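Local structure of N-acetylglucosamine-6-phosphate deacetylase (Thermotoga maritima, 1O12) at residues F57-M71 against F81-V95. The protein probably removes the acetyl group from N-acetylglucosamine 6-phosphate, as a metal-dependent hydrolase of the NagA family. Residues are numbered along the deposited sequence; the frame is centred on the assembly and turned at random.
Sequences FVDPHIHGVVGADTM and FLYSQGVTTFLATTV
Val66 covers one face of the Phe81 ring, its CG1 lying 4.1 Å from the ring centroid in a CH-pi contact, while CG2 of Val65 meets CE2 of the same ring at 3.6 Å. The chi1 of Phe81 (-180°), which sets CG opposite the backbone N, carries the ring from the end of helix 75-83 toward the Val65-Ala68 turn. Deeper in, Ile62 and Leu82 meet tip to tip through CD1 and CD2, and Ile62 CG2 rests near Phe90 CD1. Beside these side chains, strands 57-59 and 87-93 run parallel: Asp59 N donates to Thr89 O (3.0 Å), and Leu91 N returns a bond to Asp59 O. A beta bulge then shifts the register, and Thr93 takes over. Its OG1 accepts from Ile62 N (3.0 Å) and donates to Leu91 O. Thr93 N donates to Ile62 O, and Thr93 CG2 packs against His61 CD2 (3.6 Å). A valine in place of Thr93 would probably leave Ile62 N without its acceptor and Leu91 O without the hydroxyl that donates to it, so that the bulge is held less firmly. At the polar edge, His61 hydrogen-bonds Glu127, an iron ligand, and Glu237, whereas His63 bonds Asp267, the predicted proton donor/acceptor. Residues 59-63 carry the His-X-His signature of the amidohydrolase barrel, with strand 87-93 between strands 52-59 and 121-127, and helix 322-336 packing on Val58.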
ATOM      1  N   PHE A  57      -5.318 -27.758  -2.436  1.00 27.54           N
ATOM      2  CA  PHE A  57      -4.510 -26.687  -1.875  1.00 28.58           C
ATOM      3  C   PHE A  57      -3.033 -27.012  -2.037  1.00 29.49           C
ATOM      4  O   PHE A  57      -2.653 -28.184  -2.125  1.00 28.65           O
ATOM      5  CB  PHE A  57      -4.828 -26.499  -0.394  1.00 26.76           C
ATOM      6  CG  PHE A  57      -6.257 -26.103  -0.131  1.00 29.05           C
ATOM      7  CD1 PHE A  57      -6.881 -26.448   1.069  1.00 29.47           C
ATOM      8  CD2 PHE A  57      -6.982 -25.381  -1.084  1.00 28.34           C
ATOM      9  CE1 PHE A  57      -8.202 -26.081   1.314  1.00 29.80           C
ATOM     10  CE2 PHE A  57      -8.304 -25.009  -0.852  1.00 26.16           C
ATOM     11  CZ  PHE A  57      -8.913 -25.358   0.342  1.00 29.27           C
ATOM     12  N   VAL A  58      -2.225 -25.951  -2.069  1.00 28.40           N
ATOM     13  CA  VAL A  58      -0.794 -26.027  -2.218  1.00 27.21           C
ATOM     14  C   VAL A  58      -0.109 -25.194  -1.122  1.00 31.18           C
ATOM     15  O   VAL A  58      -0.353 -23.981  -1.014  1.00 31.39           O
ATOM     16  CB  VAL A  58      -0.375 -25.489  -3.613  1.00 27.04           C
ATOM     17  CG1 VAL A  58       1.147 -25.548  -3.741  1.00 22.31           C
ATOM     18  CG2 VAL A  58      -1.085 -26.305  -4.744  1.00 21.19           C
ATOM     19  N   ASP A  59       0.747 -25.829  -0.310  1.00 31.63           N
ATOM     20  CA  ASP A  59       1.445 -25.113   0.755  1.00 31.97           C
ATOM     21  C   ASP A  59       2.933 -25.163   0.437  1.00 31.71           C
ATOM     22  O   ASP A  59       3.590 -26.166   0.673  1.00 31.51           O
ATOM     23  CB  ASP A  59       1.191 -25.742   2.132  1.00 32.72           C
ATOM     24  CG  ASP A  59       1.588 -24.805   3.273  1.00 34.49           C
ATOM     25  OD1 ASP A  59       2.280 -23.814   2.978  1.00 36.94           O
ATOM     26  OD2 ASP A  59       1.227 -25.045   4.448  1.00 35.27           O
ATOM     27  N   PRO A  60       3.484 -24.051  -0.079  1.00 31.68           N
ATOM     28  CA  PRO A  60       4.902 -23.999  -0.432  1.00 29.17           C
ATOM     29  C   PRO A  60       5.791 -23.618   0.723  1.00 30.18           C
ATOM     30  O   PRO A  60       7.007 -23.506   0.561  1.00 29.54           O
ATOM     31  CB  PRO A  60       4.922 -22.951  -1.536  1.00 28.71           C
ATOM     32  CG  PRO A  60       3.910 -21.933  -1.017  1.00 28.35           C
ATOM     33  CD  PRO A  60       2.783 -22.811  -0.500  1.00 29.17           C
ATOM     34  N   HIS A  61       5.188 -23.429   1.892  1.00 31.29           N
ATOM     35  CA  HIS A  61       5.953 -23.003   3.054  1.00 31.94           C
ATOM     36  C   HIS A  61       5.418 -23.575   4.357  1.00 33.75           C
ATOM     37  O   HIS A  61       4.564 -22.961   4.992  1.00 35.43           O
ATOM     38  CB  HIS A  61       5.944 -21.470   3.130  1.00 30.58           C
ATOM     39  CG  HIS A  61       6.993 -20.906   4.028  1.00 31.87           C
ATOM     40  ND1 HIS A  61       7.355 -19.577   4.009  1.00 32.68           N
ATOM     41  CD2 HIS A  61       7.765 -21.489   4.978  1.00 32.67           C
ATOM     42  CE1 HIS A  61       8.302 -19.362   4.903  1.00 29.73           C
ATOM     43  NE2 HIS A  61       8.571 -20.506   5.504  1.00 32.07           N
ATOM     44  N   ILE A  62       5.918 -24.747   4.744  1.00 34.18           N
ATOM     45  CA  ILE A  62       5.529 -25.400   5.996  1.00 33.60           C
ATOM     46  C   ILE A  62       6.727 -26.214   6.514  1.00 34.70           C
ATOM     47  O   ILE A  62       7.274 -27.041   5.788  1.00 35.24           O
ATOM     48  CB  ILE A  62       4.283 -26.341   5.809  1.00 32.81           C
ATOM     49  CG1 ILE A  62       4.066 -27.197   7.064  1.00 31.49           C
ATOM     50  CG2 ILE A  62       4.444 -27.218   4.596  1.00 28.56           C
ATOM     51  CD1 ILE A  62       2.809 -28.071   7.004  1.00 28.33           C
ATOM     52  N   HIS A  63       7.104 -25.987   7.773  1.00 34.21           N
ATOM     53  CA  HIS A  63       8.240 -26.665   8.408  1.00 35.69           C
ATOM     54  C   HIS A  63       7.902 -28.052   8.959  1.00 36.39           C
ATOM     55  O   HIS A  63       8.648 -29.007   8.787  1.00 35.61           O
ATOM     56  CB  HIS A  63       8.770 -25.786   9.556  1.00 35.85           C
ATOM     57  CG  HIS A  63       9.103 -24.394   9.130  1.00 35.10           C
ATOM     58  ND1 HIS A  63      10.278 -24.079   8.489  1.00 35.86           N
ATOM     59  CD2 HIS A  63       8.365 -23.256   9.139  1.00 37.52           C
ATOM     60  CE1 HIS A  63      10.252 -22.811   8.117  1.00 37.11           C
ATOM     61  NE2 HIS A  63       9.100 -22.289   8.496  1.00 37.13           N
ATOM     62  N   GLY A  64       6.762 -28.133   9.638  1.00 37.43           N
ATOM     63  CA  GLY A  64       6.331 -29.365  10.252  1.00 37.48           C
ATOM     64  C   GLY A  64       4.922 -29.136  10.735  1.00 39.57           C
ATOM     65  O   GLY A  64       4.385 -28.031  10.578  1.00 39.50           O
ATOM     66  N   VAL A  65       4.314 -30.177  11.302  1.00 38.93           N
ATOM     67  CA  VAL A  65       2.949 -30.088  11.799  1.00 38.24           C
ATOM     68  C   VAL A  65       2.655 -31.379  12.583  1.00 39.23           C
ATOM     69  O   VAL A  65       3.169 -32.437  12.234  1.00 39.64           O
ATOM     70  CB  VAL A  65       1.945 -29.898  10.598  1.00 36.50           C
ATOM     71  CG1 VAL A  65       2.039 -31.074   9.628  1.00 35.96           C
ATOM     72  CG2 VAL A  65       0.525 -29.763  11.111  1.00 36.14           C
ATOM     73  N   VAL A  66       1.851 -31.278  13.649  1.00 40.60           N
ATOM     74  CA  VAL A  66       1.471 -32.419  14.515  1.00 41.69           C
ATOM     75  C   VAL A  66       2.618 -33.380  14.906  1.00 42.65           C
ATOM     76  O   VAL A  66       2.473 -34.609  14.868  1.00 42.93           O
ATOM     77  CB  VAL A  66       0.290 -33.252  13.883  1.00 40.88           C
ATOM     78  CG1 VAL A  66      -1.018 -32.483  13.970  1.00 38.20           C
ATOM     79  CG2 VAL A  66       0.578 -33.563  12.423  1.00 42.23           C
ATOM     80  N   GLY A  67       3.758 -32.804  15.273  1.00 42.71           N
ATOM     81  CA  GLY A  67       4.897 -33.587  15.673  1.00 42.08           C
ATOM     82  C   GLY A  67       5.931 -33.859  14.608  1.00 44.84           C
ATOM     83  O   GLY A  67       7.061 -34.183  14.943  1.00 45.59           O
ATOM     84  N   ALA A  68       5.576 -33.735  13.331  1.00 46.65           N
ATOM     85  CA  ALA A  68       6.527 -34.011  12.239  1.00 47.24           C
ATOM     86  C   ALA A  68       7.288 -32.769  11.789  1.00 48.58           C
ATOM     87  O   ALA A  68       6.701 -31.702  11.655  1.00 51.11           O
ATOM     88  CB  ALA A  68       5.782 -34.607  11.065  1.00 46.93           C
ATOM     89  N   ASP A  69       8.590 -32.897  11.563  1.00 49.24           N
ATOM     90  CA  ASP A  69       9.399 -31.764  11.117  1.00 49.23           C
ATOM     91  C   ASP A  69      10.107 -32.143   9.837  1.00 48.28           C
ATOM     92  O   ASP A  69      10.273 -33.318   9.514  1.00 46.53           O
ATOM     93  CB  ASP A  69      10.533 -31.401  12.084  1.00 53.45           C
ATOM     94  CG  ASP A  69      10.193 -31.632  13.528  1.00 58.30           C
ATOM     95  OD1 ASP A  69      10.091 -30.616  14.268  1.00 61.10           O
ATOM     96  OD2 ASP A  69      10.053 -32.822  13.931  1.00 60.56           O
ATOM     97  N   THR A  70      10.581 -31.118   9.147  1.00 47.07           N
ATOM     98  CA  THR A  70      11.321 -31.285   7.924  1.00 46.48           C
ATOM     99  C   THR A  70      12.783 -31.567   8.326  1.00 48.00           C
ATOM    100  O   THR A  70      13.535 -32.215   7.586  1.00 46.87           O
ATOM    101  CB  THR A  70      11.189 -29.996   7.071  1.00 45.55           C
ATOM    102  OG1 THR A  70       9.839 -29.894   6.607  1.00 43.95           O
ATOM    103  CG2 THR A  70      12.147 -29.991   5.882  1.00 42.78           C
HETATM  104  N   MSE A  71      13.178 -31.101   9.510  1.00 49.20           N
HETATM  105  CA  MSE A  71      14.543 -31.328   9.968  1.00 51.00           C
HETATM  106  C   MSE A  71      14.814 -32.817  10.233  1.00 49.18           C
HETATM  107  O   MSE A  71      15.946 -33.283  10.087  1.00 48.91           O
HETATM  108  CB  MSE A  71      14.854 -30.482  11.215  1.00 55.94           C
HETATM  109  CG  MSE A  71      14.920 -28.961  10.958  1.00 62.32           C
HETATM  110 SE   MSE A  71      15.815 -28.344   9.270  1.00 75.47          SE
HETATM  111  CE  MSE A  71      17.631 -28.026   9.925  1.00 69.37           C
ATOM    112  N   PHE A  81      -1.022 -36.104   7.151  1.00 37.09           N
ATOM    113  CA  PHE A  81      -1.867 -35.141   7.844  1.00 36.48           C
ATOM    114  C   PHE A  81      -2.426 -34.077   6.901  1.00 36.16           C
ATOM    115  O   PHE A  81      -3.618 -33.759   6.942  1.00 32.66           O
ATOM    116  CB  PHE A  81      -1.109 -34.438   8.961  1.00 37.09           C
ATOM    117  CG  PHE A  81      -1.945 -33.449   9.697  1.00 39.80           C
ATOM    118  CD1 PHE A  81      -2.998 -33.880  10.507  1.00 40.95           C
ATOM    119  CD2 PHE A  81      -1.753 -32.081   9.518  1.00 40.66           C
ATOM    120  CE1 PHE A  81      -3.868 -32.958  11.130  1.00 42.00           C
ATOM    121  CE2 PHE A  81      -2.618 -31.152  10.134  1.00 42.63           C
ATOM    122  CZ  PHE A  81      -3.677 -31.597  10.941  1.00 42.02           C
ATOM    123  N   LEU A  82      -1.546 -33.529   6.060  1.00 36.14           N
ATOM    124  CA  LEU A  82      -1.920 -32.482   5.115  1.00 35.52           C
ATOM    125  C   LEU A  82      -3.142 -32.782   4.249  1.00 35.22           C
ATOM    126  O   LEU A  82      -3.874 -31.856   3.855  1.00 35.06           O
ATOM    127  CB  LEU A  82      -0.719 -32.122   4.242  1.00 34.61           C
ATOM    128  CG  LEU A  82       0.356 -31.444   5.090  1.00 35.40           C
ATOM    129  CD1 LEU A  82       1.422 -30.882   4.194  1.00 35.60           C
ATOM    130  CD2 LEU A  82      -0.259 -30.337   5.935  1.00 32.77           C
ATOM    131  N   TYR A  83      -3.374 -34.059   3.963  1.00 34.05           N
ATOM    132  CA  TYR A  83      -4.522 -34.440   3.162  1.00 33.93           C
ATOM    133  C   TYR A  83      -5.794 -34.045   3.898  1.00 34.38           C
ATOM    134  O   TYR A  83      -6.799 -33.700   3.275  1.00 34.45           O
ATOM    135  CB  TYR A  83      -4.503 -35.943   2.865  1.00 34.78           C
ATOM    136  CG  TYR A  83      -3.489 -36.319   1.794  1.00 36.82           C
ATOM    137  CD1 TYR A  83      -3.384 -35.572   0.612  1.00 36.94           C
ATOM    138  CD2 TYR A  83      -2.628 -37.421   1.951  1.00 36.47           C
ATOM    139  CE1 TYR A  83      -2.454 -35.905  -0.371  1.00 36.57           C
ATOM    140  CE2 TYR A  83      -1.696 -37.763   0.964  1.00 33.98           C
ATOM    141  CZ  TYR A  83      -1.617 -36.998  -0.181  1.00 35.29           C
ATOM    142  OH  TYR A  83      -0.697 -37.289  -1.135  1.00 35.55           O
ATOM    143  N   SER A  84      -5.747 -34.076   5.226  1.00 34.77           N
ATOM    144  CA  SER A  84      -6.906 -33.695   6.041  1.00 34.47           C
ATOM    145  C   SER A  84      -7.110 -32.186   6.036  1.00 35.66           C
ATOM    146  O   SER A  84      -8.041 -31.691   6.651  1.00 37.60           O
ATOM    147  CB  SER A  84      -6.732 -34.134   7.485  1.00 32.86           C
ATOM    148  OG  SER A  84      -5.728 -33.372   8.123  1.00 35.48           O
ATOM    149  N   GLN A  85      -6.224 -31.458   5.369  1.00 34.90           N
ATOM    150  CA  GLN A  85      -6.356 -30.014   5.273  1.00 34.18           C
ATOM    151  C   GLN A  85      -6.615 -29.672   3.811  1.00 32.84           C
ATOM    152  O   GLN A  85      -6.643 -28.501   3.427  1.00 30.93           O
ATOM    153  CB  GLN A  85      -5.083 -29.326   5.776  1.00 35.06           C
ATOM    154  CG  GLN A  85      -4.871 -29.480   7.251  1.00 34.19           C
ATOM    155  CD  GLN A  85      -6.042 -28.954   8.045  1.00 36.28           C
ATOM    156  OE1 GLN A  85      -6.452 -27.827   7.860  1.00 37.42           O
ATOM    157  NE2 GLN A  85      -6.591 -29.775   8.932  1.00 37.39           N
ATOM    158  N   GLY A  86      -6.804 -30.719   3.004  1.00 30.85           N
ATOM    159  CA  GLY A  86      -7.070 -30.550   1.587  1.00 29.04           C
ATOM    160  C   GLY A  86      -5.836 -30.241   0.758  1.00 31.01           C
ATOM    161  O   GLY A  86      -5.956 -29.978  -0.437  1.00 30.22           O
ATOM    162  N   VAL A  87      -4.656 -30.269   1.389  1.00 31.42           N
ATOM    163  CA  VAL A  87      -3.383 -29.991   0.719  1.00 30.92           C
ATOM    164  C   VAL A  87      -2.892 -31.188  -0.092  1.00 31.72           C
ATOM    165  O   VAL A  87      -2.645 -32.260   0.451  1.00 32.82           O
ATOM    166  CB  VAL A  87      -2.272 -29.635   1.734  1.00 31.55           C
ATOM    167  CG1 VAL A  87      -0.951 -29.444   0.994  1.00 31.73           C
ATOM    168  CG2 VAL A  87      -2.646 -28.343   2.525  1.00 30.04           C
ATOM    169  N   THR A  88      -2.745 -30.998  -1.393  1.00 31.31           N
ATOM    170  CA  THR A  88      -2.288 -32.060  -2.265  1.00 30.95           C
ATOM    171  C   THR A  88      -0.883 -31.836  -2.872  1.00 31.42           C
ATOM    172  O   THR A  88      -0.409 -32.646  -3.664  1.00 32.84           O
ATOM    173  CB  THR A  88      -3.301 -32.286  -3.384  1.00 31.25           C
ATOM    174  OG1 THR A  88      -3.575 -31.043  -4.034  1.00 30.79           O
ATOM    175  CG2 THR A  88      -4.580 -32.859  -2.825  1.00 31.08           C
ATOM    176  N   THR A  89      -0.244 -30.723  -2.536  1.00 29.53           N
ATOM    177  CA  THR A  89       1.103 -30.433  -2.995  1.00 28.17           C
ATOM    178  C   THR A  89       1.721 -29.543  -1.931  1.00 28.49           C
ATOM    179  O   THR A  89       1.132 -28.536  -1.528  1.00 28.23           O
ATOM    180  CB  THR A  89       1.177 -29.657  -4.333  1.00 27.28           C
ATOM    181  OG1 THR A  89       0.549 -30.403  -5.377  1.00 30.73           O
ATOM    182  CG2 THR A  89       2.639 -29.438  -4.728  1.00 27.70           C
ATOM    183  N   PHE A  90       2.896 -29.926  -1.455  1.00 27.79           N
ATOM    184  CA  PHE A  90       3.583 -29.118  -0.467  1.00 26.98           C
ATOM    185  C   PHE A  90       5.099 -29.194  -0.625  1.00 27.88           C
ATOM    186  O   PHE A  90       5.652 -30.042  -1.346  1.00 26.30           O
ATOM    187  CB  PHE A  90       3.145 -29.498   0.947  1.00 24.95           C
ATOM    188  CG  PHE A  90       3.807 -30.746   1.507  1.00 26.50           C
ATOM    189  CD1 PHE A  90       4.853 -30.640   2.443  1.00 28.30           C
ATOM    190  CD2 PHE A  90       3.324 -32.004   1.196  1.00 23.70           C
ATOM    191  CE1 PHE A  90       5.386 -31.786   3.062  1.00 27.68           C
ATOM    192  CE2 PHE A  90       3.841 -33.130   1.798  1.00 25.59           C
ATOM    193  CZ  PHE A  90       4.877 -33.025   2.738  1.00 26.04           C
ATOM    194  N   LEU A  91       5.749 -28.249   0.035  1.00 29.29           N
ATOM    195  CA  LEU A  91       7.188 -28.108   0.030  1.00 28.72           C
ATOM    196  C   LEU A  91       7.621 -28.101   1.492  1.00 29.35           C
ATOM    197  O   LEU A  91       7.295 -27.170   2.250  1.00 27.53           O
ATOM    198  CB  LEU A  91       7.554 -26.780  -0.651  1.00 28.09           C
ATOM    199  CG  LEU A  91       8.310 -26.671  -1.978  1.00 28.20           C
ATOM    200  CD1 LEU A  91       7.925 -27.779  -2.934  1.00 25.03           C
ATOM    201  CD2 LEU A  91       8.050 -25.274  -2.566  1.00 26.15           C
ATOM    202  N   ALA A  92       8.319 -29.167   1.879  1.00 30.89           N
ATOM    203  CA  ALA A  92       8.868 -29.323   3.224  1.00 30.35           C
ATOM    204  C   ALA A  92       9.929 -28.234   3.287  1.00 30.46           C
ATOM    205  O   ALA A  92      10.881 -28.242   2.539  1.00 32.49           O
ATOM    206  CB  ALA A  92       9.485 -30.701   3.369  1.00 30.13           C
ATOM    207  N   THR A  93       9.745 -27.288   4.185  1.00 32.74           N
ATOM    208  CA  THR A  93      10.618 -26.133   4.299  1.00 33.78           C
ATOM    209  C   THR A  93      11.626 -26.245   5.411  1.00 34.82           C
ATOM    210  O   THR A  93      11.303 -26.640   6.524  1.00 37.85           O
ATOM    211  CB  THR A  93       9.748 -24.864   4.503  1.00 33.57           C
ATOM    212  OG1 THR A  93       8.638 -24.927   3.593  1.00 32.53           O
ATOM    213  CG2 THR A  93      10.546 -23.581   4.242  1.00 31.12           C
ATOM    214  N   THR A  94      12.857 -25.875   5.109  1.00 35.01           N
ATOM    215  CA  THR A  94      13.922 -25.935   6.095  1.00 34.73           C
ATOM    216  C   THR A  94      14.105 -24.578   6.749  1.00 36.06           C
ATOM    217  O   THR A  94      13.424 -23.606   6.413  1.00 35.77           O
ATOM    218  CB  THR A  94      15.240 -26.288   5.413  1.00 34.85           C
ATOM    219  OG1 THR A  94      15.531 -25.293   4.415  1.00 35.38           O
ATOM    220  CG2 THR A  94      15.146 -27.654   4.736  1.00 31.12           C
ATOM    221  N   VAL A  95      15.014 -24.520   7.713  1.00 37.21           N
ATOM    222  CA  VAL A  95      15.363 -23.254   8.343  1.00 38.29           C
ATOM    223  C   VAL A  95      16.881 -23.157   8.125  1.00 38.83           C
ATOM    224  O   VAL A  95      17.462 -24.069   7.549  1.00 39.39           O
ATOM    225  CB  VAL A  95      15.018 -23.240   9.844  1.00 38.28           C
ATOM    226  CG1 VAL A  95      13.522 -23.176  10.015  1.00 39.07           C
ATOM    227  CG2 VAL A  95      15.575 -24.470  10.529  1.00 39.31           C
TER